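Local atomic coordinates of N-acetyl-beta-D glucosaminidase (Rhizomucor miehei CAU432, PDB entry 4ZM6), a protein that combines a glycoside hydrolase family 3 beta-N-acetylglucosaminidase with a GCN5-related glucosamine N-acetyltransferase region that binds acetyl-CoA. Residues 690-694 against 828-832; 796-800 against 815-820; 653-657 against 778-784. One frame throughout, in Å; residues are numbered along the deposited sequence.

How the contacts relate
Contact 2 is buried and almost wholly apolar across its two segments, with no hydrogen bond between them: a strand carrying a helix on one face. Contact 1 is partly buried and joins the neighbouring strand 830-836 to strand 686-692, chiefly by backbone hydrogen bonds; its acidic and amide side chains lie at the surface. L693 of contact 1 packs on N820 of contact 2, and S831 on G796, so these two share one sheet and one helix. Contact 3 is buried as well, but it joins two irregular loops, and side chains supply both its polar and aromatic chemistry. Y832 ties it to contact 1 by packing on D781, L782 and W784, whereas contacts 2 and 3 do not touch.

Contact 1 (690-694 against 828-832); sequences IGDLQ and VTKSY
With CG beside its backbone N (chi1 -60°) and an extended second torsion, L693 brings CD1 against the partner segment, between V828 CG1 (4.1 Å) and S831 CB (4.0 Å). In S831, OG stands anti to N and turns to Y847 OH, its hydrogen-bond partner, so that the small CB is what the leucine touches. G691 adds no side chain to this face, and S831 CB rests against its carbonyl oxygen. The backbones make an antiparallel pair: G691 and S831 face each other in the hydrogen-bonded position, with G691 N to S831 O at 3.0 Å and S831 N to G691 O at 2.9 Å. Strand 686-692, from the first acetyltransferase region, thereby joins strand 830-836 of the second, so that a late strand of the first region is built into the sheet of the second. Past the paired strands L693 N still reaches T829 O at 2.8 Å, an almost straight bond (174°), though it arrives from above the carbonyl plane. A polar aspartate suits this exposed end: D692 OD1 accepts a weak bond from Q694 N, closing an Asx turn, while K830 NZ stays 5.8 Å from D692 OD1, too far for a salt bridge.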
loop_
_atom_site.group_PDB
_atom_site.type_symbol
_atom_site.label_atom_id
_atom_site.label_comp_id
_atom_site.label_asym_id
_atom_site.label_seq_id
_atom_site.Cartn_x
_atom_site.Cartn_y
_atom_site.Cartn_z
ATOM N N ILE A 690 -39.326 12.608 20.053
ATOM C CA ILE A 690 -40.440 11.989 19.323
ATOM C C ILE A 690 -41.731 12.744 19.625
ATOM O O ILE A 690 -41.980 13.135 20.768
ATOM C CB ILE A 690 -40.615 10.486 19.645
ATOM C CG1 ILE A 690 -41.791 9.904 18.843
ATOM C CG2 ILE A 690 -40.839 10.252 21.133
ATOM C CD1 ILE A 690 -41.928 8.400 18.938
ATOM N N GLY A 691 -42.548 12.952 18.595
ATOM C CA GLY A 691 -43.809 13.681 18.739
ATOM C C GLY A 691 -44.965 12.992 18.038
ATOM O O GLY A 691 -44.863 12.642 16.863
ATOM N N ASP A 692 -46.064 12.799 18.765
ATOM C CA ASP A 692 -47.302 12.273 18.190
ATOM C C ASP A 692 -48.038 13.387 17.437
ATOM O O ASP A 692 -48.271 14.461 17.984
ATOM C CB ASP A 692 -48.199 11.703 19.291
ATOM C CG ASP A 692 -49.466 11.072 18.748
ATOM O OD1 ASP A 692 -49.406 10.415 17.688
ATOM O OD2 ASP A 692 -50.527 11.226 19.386
ATOM N N LEU A 693 -48.385 13.129 16.180
ATOM C CA LEU A 693 -49.116 14.095 15.364
ATOM C C LEU A 693 -50.525 13.607 15.012
ATOM O O LEU A 693 -51.229 14.271 14.255
ATOM C CB LEU A 693 -48.341 14.392 14.078
ATOM C CG LEU A 693 -46.940 14.989 14.221
ATOM C CD1 LEU A 693 -46.369 15.312 12.852
ATOM C CD2 LEU A 693 -46.949 16.235 15.090
ATOM N N GLN A 694 -50.932 12.469 15.579
ATOM C CA GLN A 694 -52.218 11.829 15.266
ATOM C C GLN A 694 -53.309 12.860 15.007
ATOM O O GLN A 694 -53.902 12.887 13.927
ATOM C CB GLN A 694 -52.645 10.891 16.407
ATOM C CG GLN A 694 -52.852 9.441 15.991
ATOM C CD GLN A 694 -52.171 8.475 16.948
ATOM O OE1 GLN A 694 -52.481 8.448 18.141
ATOM N NE2 GLN A 694 -51.226 7.688 16.435
ATOM N N VAL A 828 -48.248 11.782 8.467
ATOM C CA VAL A 828 -47.268 11.394 9.470
ATOM C C VAL A 828 -47.914 11.377 10.846
ATOM O O VAL A 828 -48.481 12.376 11.277
ATOM C CB VAL A 828 -46.075 12.367 9.501
ATOM C CG1 VAL A 828 -45.148 12.049 10.669
ATOM C CG2 VAL A 828 -45.314 12.321 8.182
ATOM N N THR A 829 -47.816 10.237 11.524
ATOM C CA THR A 829 -48.316 10.087 12.887
ATOM C C THR A 829 -47.212 10.242 13.952
ATOM O O THR A 829 -47.498 10.672 15.072
ATOM C CB THR A 829 -49.013 8.721 13.075
ATOM O OG1 THR A 829 -48.120 7.661 12.717
ATOM C CG2 THR A 829 -50.250 8.628 12.207
ATOM N N LYS A 830 -45.967 9.894 13.611
ATOM C CA LYS A 830 -44.847 9.963 14.559
ATOM C C LYS A 830 -43.692 10.764 13.965
ATOM O O LYS A 830 -43.265 10.489 12.851
ATOM C CB LYS A 830 -44.380 8.553 14.926
ATOM C CG LYS A 830 -45.433 7.730 15.660
ATOM C CD LYS A 830 -45.088 6.244 15.664
ATOM C CE LYS A 830 -46.256 5.380 16.123
ATOM N NZ LYS A 830 -46.442 5.410 17.600
ATOM N N SER A 831 -43.183 11.742 14.712
ATOM C CA SER A 831 -42.226 12.719 14.174
ATOM C C SER A 831 -40.880 12.716 14.908
ATOM O O SER A 831 -40.834 12.694 16.132
ATOM C CB SER A 831 -42.837 14.121 14.218
ATOM O OG SER A 831 -41.962 15.080 13.658
ATOM N N TYR A 832 -39.796 12.783 14.138
ATOM C CA TYR A 832 -38.435 12.615 14.635
ATOM C C TYR A 832 -37.662 13.926 14.594
ATOM O O TYR A 832 -37.322 14.415 13.519
ATOM C CB TYR A 832 -37.733 11.580 13.756
ATOM C CG TYR A 832 -36.328 11.155 14.159
ATOM C CD1 TYR A 832 -36.024 10.776 15.467
ATOM C CD2 TYR A 832 -35.319 11.065 13.204
ATOM C CE1 TYR A 832 -34.749 10.360 15.814
ATOM C CE2 TYR A 832 -34.045 10.645 13.542
ATOM C CZ TYR A 832 -33.762 10.293 14.845
ATOM O OH TYR A 832 -32.488 9.876 15.159
#

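Contact 2 (796-800 against 815-820); sequences GMACV and IVAHAN
The amide oxygen OD1 of N820 is met by the methyl CE of M797 at 3.2 Å and shares with Y847 OH a hydrogen bond that satisfies this buried oxygen, since nothing in 796-800 donates to it. Between the two segments everything else is apolar. M797 crosses V816 at about a right angle: its SD lies 3.8 Å from V816 CG1, while CE continues to A819 CB at 3.6 Å. A bend at the last torsion (chi3 75°) swings the methyl along the helix toward A819 and N820. Methionine suits this place because its unbranched, flexible chain can span the gap between a strand and a helix, and alanine suits position 819 because its short CB lets that chain come close. At the other end, V800 CG1 meets V816 CG2 at 3.8 Å; V816 CG1 faces M797 alone, whereas CG2 reaches V800 and the sulfur as well. M797 and V800 both face the helix although they are three positions apart, not two as a regular strand would require; the backbone of C799, with positive phi (42°) and psi (50°), interrupts the pattern, consistent with the bulge found in this strand of GNAT folds. Strand 794-802 and helix 811-825 are the first two elements of a beta-alpha-beta unit completed by the parallel strand 830-836. The helix also leans on L767 and L769 of strand 763-771, while helix 839-843 flanks V800 and V816.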
loop_
_atom_site.group_PDB
_atom_site.type_symbol
_atom_site.label_atom_id
_atom_site.label_comp_id
_atom_site.label_asym_id
_atom_site.label_seq_id
_atom_site.Cartn_x
_atom_site.Cartn_y
_atom_site.Cartn_z
ATOM N N GLY A 796 -40.018 13.997 10.043
ATOM C CA GLY A 796 -39.348 14.840 11.018
ATOM C C GLY A 796 -38.797 16.111 10.415
ATOM O O GLY A 796 -39.094 16.445 9.267
ATOM N N MET A 797 -37.985 16.820 11.190
ATOM C CA MET A 797 -37.389 18.073 10.739
ATOM C C MET A 797 -35.972 18.231 11.282
ATOM O O MET A 797 -35.557 17.491 12.172
ATOM C CB MET A 797 -38.255 19.261 11.173
ATOM C CG MET A 797 -38.211 19.559 12.664
ATOM S SD MET A 797 -39.459 20.751 13.171
ATOM C CE MET A 797 -40.906 19.711 13.124
ATOM N N ALA A 798 -35.250 19.214 10.749
ATOM C CA ALA A 798 -33.855 19.453 11.120
ATOM C C ALA A 798 -33.382 20.831 10.660
ATOM O O ALA A 798 -34.098 21.545 9.965
ATOM C CB ALA A 798 -32.960 18.367 10.533
ATOM N N CYS A 799 -32.171 21.195 11.066
ATOM C CA CYS A 799 -31.554 22.461 10.682
ATOM C C CYS A 799 -32.550 23.622 10.722
ATOM O O CYS A 799 -32.675 24.402 9.777
ATOM C CB CYS A 799 -30.886 22.314 9.321
ATOM S SG CYS A 799 -29.736 20.911 9.267
ATOM N N VAL A 800 -33.248 23.705 11.853
ATOM C CA VAL A 800 -34.176 24.785 12.158
ATOM C C VAL A 800 -33.366 25.998 12.591
ATOM O O VAL A 800 -32.473 25.889 13.439
ATOM C CB VAL A 800 -35.101 24.399 13.326
ATOM C CG1 VAL A 800 -35.990 25.568 13.722
ATOM C CG2 VAL A 800 -35.934 23.171 12.977
ATOM N N ILE A 815 -42.429 28.365 12.534
ATOM C CA ILE A 815 -41.962 27.507 11.447
ATOM C C ILE A 815 -41.897 26.034 11.848
ATOM O O ILE A 815 -42.151 25.157 11.022
ATOM C CB ILE A 815 -40.599 27.968 10.894
ATOM C CG1 ILE A 815 -40.317 27.293 9.554
ATOM C CG2 ILE A 815 -39.481 27.693 11.888
ATOM C CD1 ILE A 815 -39.139 27.889 8.819
ATOM N N VAL A 816 -41.575 25.759 13.106
ATOM C CA VAL A 816 -41.605 24.383 13.601
ATOM C C VAL A 816 -43.047 23.893 13.666
ATOM O O VAL A 816 -43.343 22.772 13.266
ATOM C CB VAL A 816 -40.916 24.250 14.982
ATOM C CG1 VAL A 816 -41.252 22.928 15.652
ATOM C CG2 VAL A 816 -39.411 24.372 14.825
ATOM N N ALA A 817 -43.943 24.738 14.167
ATOM C CA ALA A 817 -45.356 24.375 14.283
ATOM C C ALA A 817 -45.947 24.134 12.900
ATOM O O ALA A 817 -46.755 23.221 12.701
ATOM C CB ALA A 817 -46.130 25.458 15.023
ATOM N N HIS A 818 -45.523 24.950 11.944
ATOM C CA HIS A 818 -45.920 24.772 10.558
ATOM C C HIS A 818 -45.393 23.449 10.013
ATOM O O HIS A 818 -46.122 22.715 9.352
ATOM C CB HIS A 818 -45.404 25.925 9.707
ATOM C CG HIS A 818 -46.026 25.985 8.352
ATOM N ND1 HIS A 818 -45.366 25.583 7.210
ATOM C CD2 HIS A 818 -47.258 26.384 7.957
ATOM C CE1 HIS A 818 -46.161 25.744 6.167
ATOM N NE2 HIS A 818 -47.314 26.227 6.593
ATOM N N ALA A 819 -44.128 23.148 10.303
ATOM C CA ALA A 819 -43.522 21.874 9.915
ATOM C C ALA A 819 -44.321 20.680 10.438
ATOM O O ALA A 819 -44.474 19.679 9.739
ATOM C CB ALA A 819 -42.083 21.798 10.402
ATOM N N ASN A 820 -44.828 20.788 11.663
ATOM C CA ASN A 820 -45.707 19.755 12.208
ATOM C C ASN A 820 -47.009 19.622 11.418
ATOM O O ASN A 820 -47.484 18.505 11.188
ATOM C CB ASN A 820 -46.011 20.017 13.688
ATOM C CG ASN A 820 -44.943 19.468 14.611
ATOM O OD1 ASN A 820 -43.824 19.184 14.189
ATOM N ND2 ASN A 820 -45.289 19.305 15.881
#

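Contact 3 (653-657 against 778-784); sequences YPRFF and YRSDLIW
From its CB, Y653 runs out with CG anti to the backbone N (chi1 -156°), and this carries the ring across to the loop 778-784. One face of the ring receives S780 OG, 3.3 Å from both CE1 and CZ. At the ring edge, CE2 lies 3.3 Å from D781 OD1, which is in the ring plane, with the carboxylate turned 83° against the ring. At the tip, OH donates to D781 OD1 at 2.7 Å and accepts from S780 N at 2.9 Å, so a single hydroxyl is held from two directions; tyrosine suits the place because its rigid ring delivers a group that both donates and accepts to the backbone and carboxylate of the other loop. Serine is small enough to lie over the ring, and its OG is also met by CB of P654, which follows a cis peptide bond. Further along, I783 approaches the F656 ring and the carbonyl of R655. W784 offers its edge to F656 O, with CZ2 at 3.3 Å, and crosses F657 at about a right angle, CZ2 lying 4.0 Å from F657 CE1. F657 also touches the bound acetyl-CoA, so this aromatic end joins the second acetyltransferase region to the cofactor pocket of the first. R779 grips D781 side-on, NE to OD1 and NH2 to OD2 (2.9 Å), and has D747 and D750 as further partners. With OD1 accepting from both Y653 and R779, D781 probably remains ionised, and its charge would polarise the tyrosine hydroxyl.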
loop_
_atom_site.group_PDB
_atom_site.type_symbol
_atom_site.label_atom_id
_atom_site.label_comp_id
_atom_site.label_asym_id
_atom_site.label_seq_id
_atom_site.Cartn_x
_atom_site.Cartn_y
_atom_site.Cartn_z
ATOM N N TYR A 653 -23.806 13.463 9.106
ATOM C CA TYR A 653 -24.613 12.968 7.987
ATOM C C TYR A 653 -23.753 12.219 6.963
ATOM O O TYR A 653 -22.786 12.783 6.452
ATOM C CB TYR A 653 -25.318 14.138 7.284
ATOM C CG TYR A 653 -26.576 13.728 6.534
ATOM C CD1 TYR A 653 -26.500 13.104 5.292
ATOM C CD2 TYR A 653 -27.838 13.948 7.083
ATOM C CE1 TYR A 653 -27.643 12.717 4.614
ATOM C CE2 TYR A 653 -28.985 13.564 6.416
ATOM C CZ TYR A 653 -28.887 12.954 5.181
ATOM O OH TYR A 653 -30.030 12.572 4.512
ATOM N N PRO A 654 -24.093 10.951 6.652
ATOM C CA PRO A 654 -25.120 10.083 7.242
ATOM C C PRO A 654 -24.729 9.612 8.638
ATOM O O PRO A 654 -23.636 9.928 9.110
ATOM C CB PRO A 654 -25.183 8.892 6.276
ATOM C CG PRO A 654 -23.863 8.871 5.595
ATOM C CD PRO A 654 -23.422 10.306 5.508
ATOM N N ARG A 655 -25.599 8.839 9.284
ATOM C CA ARG A 655 -25.456 8.597 10.713
ATOM C C ARG A 655 -26.321 7.475 11.250
ATOM O O ARG A 655 -27.498 7.390 10.927
ATOM C CB ARG A 655 -25.812 9.886 11.457
ATOM C CG ARG A 655 -26.080 9.722 12.944
ATOM C CD ARG A 655 -27.047 10.764 13.475
ATOM N NE ARG A 655 -26.826 12.082 12.887
ATOM C CZ ARG A 655 -27.603 13.134 13.120
ATOM N NH1 ARG A 655 -28.641 13.042 13.952
ATOM N NH2 ARG A 655 -27.332 14.289 12.527
ATOM N N PHE A 656 -25.723 6.634 12.095
ATOM C CA PHE A 656 -26.479 5.756 12.988
ATOM C C PHE A 656 -26.768 6.490 14.295
ATOM O O PHE A 656 -27.905 6.530 14.752
ATOM C CB PHE A 656 -25.692 4.496 13.311
ATOM C CG PHE A 656 -25.338 3.666 12.113
ATOM C CD1 PHE A 656 -26.295 2.880 11.493
ATOM C CD2 PHE A 656 -24.039 3.642 11.630
ATOM C CE1 PHE A 656 -25.965 2.097 10.401
ATOM C CE2 PHE A 656 -23.701 2.860 10.541
ATOM C CZ PHE A 656 -24.666 2.087 9.922
ATOM N N PHE A 657 -25.718 7.059 14.890
ATOM C CA PHE A 657 -25.811 7.814 16.142
ATOM C C PHE A 657 -24.962 9.091 16.058
ATOM O O PHE A 657 -23.917 9.097 15.403
ATOM C CB PHE A 657 -25.311 6.967 17.316
ATOM C CG PHE A 657 -25.956 5.605 17.421
ATOM C CD1 PHE A 657 -27.334 5.475 17.553
ATOM C CD2 PHE A 657 -25.180 4.450 17.427
ATOM C CE1 PHE A 657 -27.922 4.221 17.661
ATOM C CE2 PHE A 657 -25.764 3.195 17.536
ATOM C CZ PHE A 657 -27.136 3.080 17.657
ATOM N N TYR A 778 -32.233 8.123 -0.834
ATOM C CA TYR A 778 -30.903 8.310 -0.246
ATOM C C TYR A 778 -30.875 9.312 0.914
ATOM O O TYR A 778 -29.802 9.741 1.338
ATOM C CB TYR A 778 -29.862 8.715 -1.313
ATOM C CG TYR A 778 -29.648 7.688 -2.414
ATOM C CD1 TYR A 778 -29.819 6.325 -2.176
ATOM C CD2 TYR A 778 -29.255 8.081 -3.690
ATOM C CE1 TYR A 778 -29.627 5.391 -3.178
ATOM C CE2 TYR A 778 -29.055 7.147 -4.698
ATOM C CZ TYR A 778 -29.243 5.803 -4.432
ATOM O OH TYR A 778 -29.052 4.857 -5.406
ATOM N N ARG A 779 -32.043 9.677 1.432
ATOM C CA ARG A 779 -32.112 10.498 2.629
ATOM C C ARG A 779 -32.057 9.591 3.852
ATOM O O ARG A 779 -32.863 8.670 3.988
ATOM C CB ARG A 779 -33.388 11.340 2.638
ATOM C CG ARG A 779 -33.442 12.373 1.524
ATOM C CD ARG A 779 -32.592 13.599 1.830
ATOM N NE ARG A 779 -33.099 14.351 2.980
ATOM C CZ ARG A 779 -34.180 15.137 2.972
ATOM N NH1 ARG A 779 -34.913 15.293 1.873
ATOM N NH2 ARG A 779 -34.547 15.766 4.085
ATOM N N SER A 780 -31.090 9.853 4.727
ATOM C CA SER A 780 -30.893 9.067 5.938
ATOM C C SER A 780 -31.310 9.852 7.182
ATOM O O SER A 780 -30.960 9.466 8.298
ATOM C CB SER A 780 -29.429 8.633 6.039
ATOM O OG SER A 780 -28.557 9.716 5.753
ATOM N N ASP A 781 -32.065 10.941 6.990
ATOM C CA ASP A 781 -32.604 11.746 8.104
ATOM C C ASP A 781 -33.273 10.845 9.138
ATOM O O ASP A 781 -32.967 10.901 10.336
ATOM C CB ASP A 781 -33.640 12.774 7.615
ATOM C CG ASP A 781 -33.068 13.781 6.623
ATOM O OD1 ASP A 781 -32.257 13.386 5.761
ATOM O OD2 ASP A 781 -33.454 14.969 6.683
ATOM N N LEU A 782 -34.186 10.010 8.656
ATOM C CA LEU A 782 -34.899 9.087 9.511
ATOM C C LEU A 782 -34.694 7.678 8.994
ATOM O O LEU A 782 -35.122 7.349 7.892
ATOM C CB LEU A 782 -36.388 9.440 9.551
ATOM C CG LEU A 782 -37.323 8.508 10.327
ATOM C CD1 LEU A 782 -36.985 8.488 11.812
ATOM C CD2 LEU A 782 -38.769 8.930 10.121
ATOM N N ILE A 783 -34.015 6.858 9.789
ATOM C CA ILE A 783 -33.806 5.449 9.457
ATOM C C ILE A 783 -34.564 4.526 10.415
ATOM O O ILE A 783 -34.617 3.313 10.202
ATOM C CB ILE A 783 -32.302 5.082 9.454
ATOM C CG1 ILE A 783 -31.682 5.234 10.852
ATOM C CG2 ILE A 783 -31.548 5.947 8.459
ATOM C CD1 ILE A 783 -30.273 4.690 10.968
ATOM N N TRP A 784 -35.167 5.098 11.453
ATOM C CA TRP A 784 -35.771 4.307 12.517
ATOM C C TRP A 784 -37.243 4.035 12.212
ATOM O O TRP A 784 -38.120 4.326 13.029
ATOM C CB TRP A 784 -35.625 5.036 13.860
ATOM C CG TRP A 784 -34.215 5.431 14.179
ATOM C CD1 TRP A 784 -33.738 6.697 14.382
ATOM C CD2 TRP A 784 -33.098 4.555 14.322
ATOM N NE1 TRP A 784 -32.394 6.661 14.641
ATOM C CE2 TRP A 784 -31.975 5.356 14.613
ATOM C CE3 TRP A 784 -32.936 3.168 14.238
ATOM C CZ2 TRP A 784 -30.704 4.813 14.819
ATOM C CZ3 TRP A 784 -31.664 2.627 14.444
ATOM C CH2 TRP A 784 -30.569 3.451 14.727
#